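Local coordinates for MaoC domain protein dehydratase (Chloroflexus aurantiacus, PDB 4E3E) that catalyses the reversible dehydration of (2R,3S)-beta-methylmalyl-CoA to mesaconyl-CoA, a step of the glyoxylate assimilation cycle, at residues 51-55 / 56-60; 251-254 / 255-258. One frame throughout, in Å; residues are numbered along the deposited sequence.

Contact 1: 51-55 / 56-60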
ATOM      1  N   PRO A  51      -9.779 -10.938  17.653  1.00 28.93           N
ATOM      2  CA  PRO A  51     -10.404 -11.323  18.931  1.00 30.53           C
ATOM      3  C   PRO A  51     -11.628 -10.460  19.321  1.00 27.02           C
ATOM      4  O   PRO A  51     -12.589 -10.983  19.876  1.00 30.14           O
ATOM      5  CB  PRO A  51      -9.254 -11.196  19.945  1.00 26.44           C
ATOM      6  CG  PRO A  51      -8.003 -11.323  19.105  1.00 27.80           C
ATOM      7  CD  PRO A  51      -8.355 -10.579  17.838  1.00 24.87           C
ATOM      8  N   PHE A  52     -11.609  -9.170  19.004  1.00 26.82           N
ATOM      9  CA  PHE A  52     -12.758  -8.313  19.260  1.00 26.68           C
ATOM     10  C   PHE A  52     -13.964  -8.820  18.464  1.00 28.43           C
ATOM     11  O   PHE A  52     -15.050  -8.998  19.024  1.00 30.15           O
ATOM     12  CB  PHE A  52     -12.430  -6.857  18.904  1.00 26.56           C
ATOM     13  CG  PHE A  52     -13.520  -5.874  19.268  1.00 35.40           C
ATOM     14  CD1 PHE A  52     -14.567  -5.614  18.381  1.00 29.43           C
ATOM     15  CD2 PHE A  52     -13.490  -5.191  20.498  1.00 38.06           C
ATOM     16  CE1 PHE A  52     -15.575  -4.712  18.713  1.00 32.19           C
ATOM     17  CE2 PHE A  52     -14.489  -4.271  20.828  1.00 30.25           C
ATOM     18  CZ  PHE A  52     -15.538  -4.041  19.937  1.00 37.01           C
ATOM     19  N   ALA A  53     -13.762  -9.091  17.173  1.00 26.76           N
ATOM     20  CA  ALA A  53     -14.830  -9.600  16.311  1.00 27.02           C
ATOM     21  C   ALA A  53     -15.340 -10.957  16.795  1.00 30.92           C
ATOM     22  O   ALA A  53     -16.566 -11.203  16.825  1.00 28.25           O
ATOM     23  CB  ALA A  53     -14.367  -9.669  14.870  1.00 23.58           C
ATOM     24  N   GLN A  54     -14.421 -11.821  17.225  1.00 28.02           N
ATOM     25  CA  GLN A  54     -14.820 -13.138  17.746  1.00 30.98           C
ATOM     26  C   GLN A  54     -15.631 -13.065  19.033  1.00 31.87           C
ATOM     27  O   GLN A  54     -16.515 -13.893  19.250  1.00 32.64           O
ATOM     28  CB  GLN A  54     -13.611 -14.050  17.927  1.00 30.66           C
ATOM     29  CG  GLN A  54     -13.066 -14.534  16.595  1.00 31.07           C
ATOM     30  CD  GLN A  54     -11.708 -15.184  16.710  1.00 31.68           C
ATOM     31  OE1 GLN A  54     -11.002 -15.012  17.702  1.00 37.10           O
ATOM     32  NE2 GLN A  54     -11.323 -15.923  15.678  1.00 27.96           N
ATOM     33  N   SER A  55     -15.351 -12.070  19.877  1.00 31.35           N
ATOM     34  CA  SER A  55     -16.120 -11.898  21.112  1.00 36.84           C
ATOM     35  C   SER A  55     -17.568 -11.493  20.798  1.00 37.50           C
ATOM     36  O   SER A  55     -18.444 -11.574  21.660  1.00 38.43           O
ATOM     37  CB  SER A  55     -15.475 -10.865  22.027  1.00 36.35           C
ATOM     38  OG  SER A  55     -15.678  -9.554  21.505  1.00 40.99           O
ATOM     39  N   LEU A  56     -17.805 -11.054  19.565  1.00 34.54           N
ATOM     40  CA  LEU A  56     -19.152 -10.727  19.111  1.00 31.29           C
ATOM     41  C   LEU A  56     -19.772 -11.877  18.330  1.00 30.90           C
ATOM     42  O   LEU A  56     -20.875 -11.743  17.797  1.00 33.72           O
ATOM     43  CB  LEU A  56     -19.145  -9.449  18.272  1.00 29.19           C
ATOM     44  CG  LEU A  56     -18.530  -8.233  18.971  1.00 36.23           C
ATOM     45  CD1 LEU A  56     -18.639  -7.000  18.082  1.00 33.66           C
ATOM     46  CD2 LEU A  56     -19.146  -7.981  20.347  1.00 41.91           C
ATOM     47  N   GLY A  57     -19.067 -13.004  18.270  1.00 30.90           N
ATOM     48  CA  GLY A  57     -19.611 -14.225  17.665  1.00 31.63           C
ATOM     49  C   GLY A  57     -19.289 -14.379  16.181  1.00 28.40           C
ATOM     50  O   GLY A  57     -19.822 -15.253  15.534  1.00 34.32           O
ATOM     51  N   LEU A  58     -18.425 -13.527  15.638  1.00 26.78           N
ATOM     52  CA  LEU A  58     -17.981 -13.649  14.245  1.00 26.86           C
ATOM     53  C   LEU A  58     -16.805 -14.616  14.140  1.00 30.96           C
ATOM     54  O   LEU A  58     -16.138 -14.903  15.148  1.00 32.03           O
ATOM     55  CB  LEU A  58     -17.564 -12.269  13.685  1.00 24.10           C
ATOM     56  CG  LEU A  58     -18.711 -11.264  13.515  1.00 30.52           C
ATOM     57  CD1 LEU A  58     -18.205  -9.936  12.987  1.00 28.59           C
ATOM     58  CD2 LEU A  58     -19.834 -11.800  12.619  1.00 33.27           C
ATOM     59  N   GLU A  59     -16.541 -15.138  12.960  1.00 30.18           N
ATOM     60  CA  GLU A  59     -15.429 -16.050  12.753  1.00 33.51           C
ATOM     61  C   GLU A  59     -14.087 -15.399  12.986  1.00 29.78           C
ATOM     62  O   GLU A  59     -13.191 -15.998  13.509  1.00 30.64           O
ATOM     63  CB  GLU A  59     -15.462 -16.633  11.356  1.00 35.00           C
ATOM     64  CG  GLU A  59     -16.741 -17.349  10.986  1.00 49.23           C
ATOM     65  CD  GLU A  59     -16.737 -17.883   9.572  1.00 61.43           C
ATOM     66  OE1 GLU A  59     -15.655 -18.119   9.026  1.00 60.73           O
ATOM     67  OE2 GLU A  59     -17.820 -18.080   9.003  1.00 71.42           O
ATOM     68  N   ARG A  60     -13.966 -14.157  12.544  1.00 25.24           N
ATOM     69  CA  ARG A  60     -12.746 -13.401  12.630  1.00 23.37           C
ATOM     70  C   ARG A  60     -13.158 -12.015  12.225  1.00 22.40           C
ATOM     71  O   ARG A  60     -14.292 -11.795  11.978  1.00 25.11           O
ATOM     72  CB  ARG A  60     -11.696 -13.950  11.692  1.00 26.83           C
ATOM     73  CG  ARG A  60     -12.193 -14.195  10.294  1.00 29.61           C
ATOM     74  CD  ARG A  60     -11.187 -14.893   9.410  1.00 41.85           C
ATOM     75  NE  ARG A  60      -9.969 -14.139   9.179  1.00 39.83           N
ATOM     76  CZ  ARG A  60      -8.939 -14.588   8.488  1.00 38.44           C
ATOM     77  NH1 ARG A  60      -7.871 -13.853   8.321  1.00 35.36           N
ATOM     78  NH2 ARG A  60      -8.976 -15.790   7.973  1.00 36.82           N
TER
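Leu-58 N bonds to Ala-53 O at 3.2 Å and Gly-57 N to Gln-54 O at 2.9 Å, the pair that makes the Schellman motif ending helix 50-55. Ala-53 O has a second donor in Leu-56 N, which reaches it from the opposite face of its carbonyl plane to Leu-58 N. Gly-57 itself has positive phi (92°), where a CB would press on the preceding carbonyl oxygen.

Two side-chain bonds flank this turn. Gln-54, extended beyond CG, lays its amide along the outgoing chain, and NE2 gives an almost straight bond (171°) to Glu-59 O at 2.9 Å, with the acceptor in the amide plane. Ser-55 OG, held between its own backbone N and carbonyl carbon (chi1 73°), turns back to donate to Phe-52 O. Losing that hydroxyl to an alanine here would probably take away the short bond to Phe-52 O, leaving the weak bonds from the N-H groups of Ser-55 and Leu-56.

Apolar groups fill the buried side, where Leu-46 of helix 45-48 touches Ala-53, Leu-56 and Leu-58. Leu-58 also lies beside Pro-62 and Val-98, residues that probably bind substrate. Leu-56 CD1 meets the Phe-52 ring obliquely, 3.9 Å from CE1.

Contact 2: 251-254 / 255-258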
ATOM      1  N   GLY A 251     -16.553   7.452  -3.910  1.00 26.20           N
ATOM      2  CA  GLY A 251     -16.534   6.476  -2.820  1.00 26.38           C
ATOM      3  C   GLY A 251     -15.324   6.619  -1.897  1.00 27.25           C
ATOM      4  O   GLY A 251     -15.378   6.212  -0.735  1.00 26.32           O
ATOM      5  N   HIS A 252     -14.231   7.187  -2.409  1.00 25.64           N
ATOM      6  CA  HIS A 252     -13.069   7.518  -1.570  1.00 27.23           C
ATOM      7  C   HIS A 252     -13.485   8.517  -0.513  1.00 26.37           C
ATOM      8  O   HIS A 252     -13.086   8.407   0.651  1.00 24.56           O
ATOM      9  CB  HIS A 252     -11.929   8.064  -2.428  1.00 27.05           C
ATOM     10  CG  HIS A 252     -10.595   8.203  -1.700  1.00 24.60           C
ATOM     11  ND1 HIS A 252      -9.834   7.146  -1.382  1.00 22.34           N
ATOM     12  CD2 HIS A 252      -9.867   9.345  -1.317  1.00 23.68           C
ATOM     13  CE1 HIS A 252      -8.704   7.561  -0.768  1.00 21.28           C
ATOM     14  NE2 HIS A 252      -8.716   8.917  -0.751  1.00 24.16           N
ATOM     15  N   ILE A 253     -14.317   9.481  -0.897  1.00 25.76           N
ATOM     16  CA  ILE A 253     -14.840  10.468   0.062  1.00 25.27           C
ATOM     17  C   ILE A 253     -15.751   9.829   1.102  1.00 24.92           C
ATOM     18  O   ILE A 253     -15.694  10.175   2.288  1.00 24.13           O
ATOM     19  CB  ILE A 253     -15.549  11.631  -0.665  1.00 24.07           C
ATOM     20  CG1 ILE A 253     -14.618  12.186  -1.752  1.00 27.19           C
ATOM     21  CG2 ILE A 253     -15.988  12.719   0.312  1.00 24.68           C
ATOM     22  CD1 ILE A 253     -13.243  12.599  -1.249  1.00 25.05           C
ATOM     23  N   ILE A 254     -16.576   8.883   0.665  1.00 26.17           N
ATOM     24  CA  ILE A 254     -17.431   8.142   1.594  1.00 24.81           C
ATOM     25  C   ILE A 254     -16.562   7.447   2.649  1.00 26.00           C
ATOM     26  O   ILE A 254     -16.850   7.491   3.862  1.00 24.25           O
ATOM     27  CB  ILE A 254     -18.342   7.126   0.864  1.00 24.28           C
ATOM     28  CG1 ILE A 254     -19.374   7.849  -0.017  1.00 24.93           C
ATOM     29  CG2 ILE A 254     -19.061   6.230   1.864  1.00 23.55           C
ATOM     30  CD1 ILE A 254     -20.097   6.962  -1.018  1.00 23.86           C
ATOM     31  N   SER A 255     -15.493   6.812   2.186  1.00 24.33           N
ATOM     32  CA  SER A 255     -14.643   6.042   3.083  1.00 25.30           C
ATOM     33  C   SER A 255     -13.844   6.917   4.062  1.00 21.84           C
ATOM     34  O   SER A 255     -13.654   6.546   5.230  1.00 22.19           O
ATOM     35  CB  SER A 255     -13.748   5.108   2.271  1.00 24.67           C
ATOM     36  OG  SER A 255     -14.445   3.891   2.010  1.00 26.62           O
ATOM     37  N   LEU A 256     -13.399   8.080   3.602  1.00 20.48           N
ATOM     38  CA  LEU A 256     -12.782   9.032   4.491  1.00 21.04           C
ATOM     39  C   LEU A 256     -13.769   9.548   5.560  1.00 24.19           C
ATOM     40  O   LEU A 256     -13.430   9.600   6.751  1.00 25.84           O
ATOM     41  CB  LEU A 256     -12.207  10.229   3.686  1.00 20.06           C
ATOM     42  CG  LEU A 256     -10.921   9.959   2.861  1.00 24.91           C
ATOM     43  CD1 LEU A 256     -10.633  11.108   1.905  1.00 26.51           C
ATOM     44  CD2 LEU A 256      -9.701   9.724   3.755  1.00 26.09           C
ATOM     45  N   ALA A 257     -14.975   9.937   5.128  1.00 25.02           N
ATOM     46  CA  ALA A 257     -16.002  10.441   6.042  1.00 23.99           C
ATOM     47  C   ALA A 257     -16.310   9.416   7.118  1.00 24.36           C
ATOM     48  O   ALA A 257     -16.411   9.757   8.309  1.00 24.56           O
ATOM     49  CB  ALA A 257     -17.269  10.831   5.282  1.00 23.46           C
ATOM     50  N   ARG A 258     -16.451   8.154   6.714  1.00 22.66           N
ATOM     51  CA  ARG A 258     -16.718   7.099   7.671  1.00 22.60           C
ATOM     52  C   ARG A 258     -15.564   6.993   8.676  1.00 24.83           C
ATOM     53  O   ARG A 258     -15.797   6.904   9.897  1.00 28.13           O
ATOM     54  CB  ARG A 258     -16.973   5.774   6.941  1.00 22.89           C
ATOM     55  CG  ARG A 258     -16.973   4.508   7.810  1.00 25.13           C
ATOM     56  CD  ARG A 258     -18.096   4.389   8.845  1.00 24.42           C
ATOM     57  NE  ARG A 258     -18.063   3.025   9.408  1.00 24.30           N
ATOM     58  CZ  ARG A 258     -18.638   2.636  10.542  1.00 26.48           C
ATOM     59  NH1 ARG A 258     -19.347   3.496  11.293  1.00 27.13           N
ATOM     60  NH2 ARG A 258     -18.514   1.368  10.923  1.00 26.61           N
TER
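Helix 250-265 is a buried helix of the hot-dog fold, packed against strand 338-349 of the long antiparallel sheet, and Gly-251 to Arg-258 form two of its turns. Four successive i to i+4 bonds carry the backbone: Gly-251 O accepts from Ser-255 N, His-252 O from Leu-256 N, Ile-253 O from Ala-257 N at 2.9 Å, and Ile-254 O from Arg-258 N.

The side chains sort onto different flanks. On one, His-252 has CG anti to its backbone N (chi1 -170°), which sends the imidazole out from the helix, and the side chain of Leu-256 leans back over it; CG of the leucine lies over one ring face, and its CD1 is 3.8 Å from CD2 of His-252. The ring's rotation is fixed from both nitrogens, ND1 bonding to Tyr-40 OH and NE2 to Glu-217. Toward the sheet, Ile-253 and Ile-254 both rest on Leu-340 of strand 338-349.

Polar groups elsewhere on the helix are buried but paired. Ser-255 OG bonds to Tyr-36 OH and His-70 NE2, joining this helix to helices 30-40 and 65-80. Arg-258 bends at chi2 (66°) and carries its guanidinium away from the first turn, to Ala-268 O and a cation-pi contact with Phe-44. Its side chain passes about 5 Å from that of Asp-64, a probable substrate-binding residue. Leu-256, besides meeting the imidazole, packs on Arg-223 of the second subunit, and the same Leu-256 CD1 lies 4.4 Å from Ile-253 CD1.

How the contacts relate
From the N terminus, contact 1 comes first, ending helix 50-55 and turning the chain into the loop that leads to helix 65-80; contact 2 follows nearly two hundred residues later, inside helix 250-265. Each is a local contact within continuous chain, so neither encloses a long loop, and the two stand in series without nesting or crossing. The centres of contact 1 and contact 2 are about 25 Å apart and their nearest atoms about 10 Å, so they do not meet. Contact 1 ties a peripheral short helix to helix 45-48, whereas contact 2 lies near the middle of the chain against the sheet. Helix 65-80 links them: it follows the loop of 56-60 and packs on 251-258.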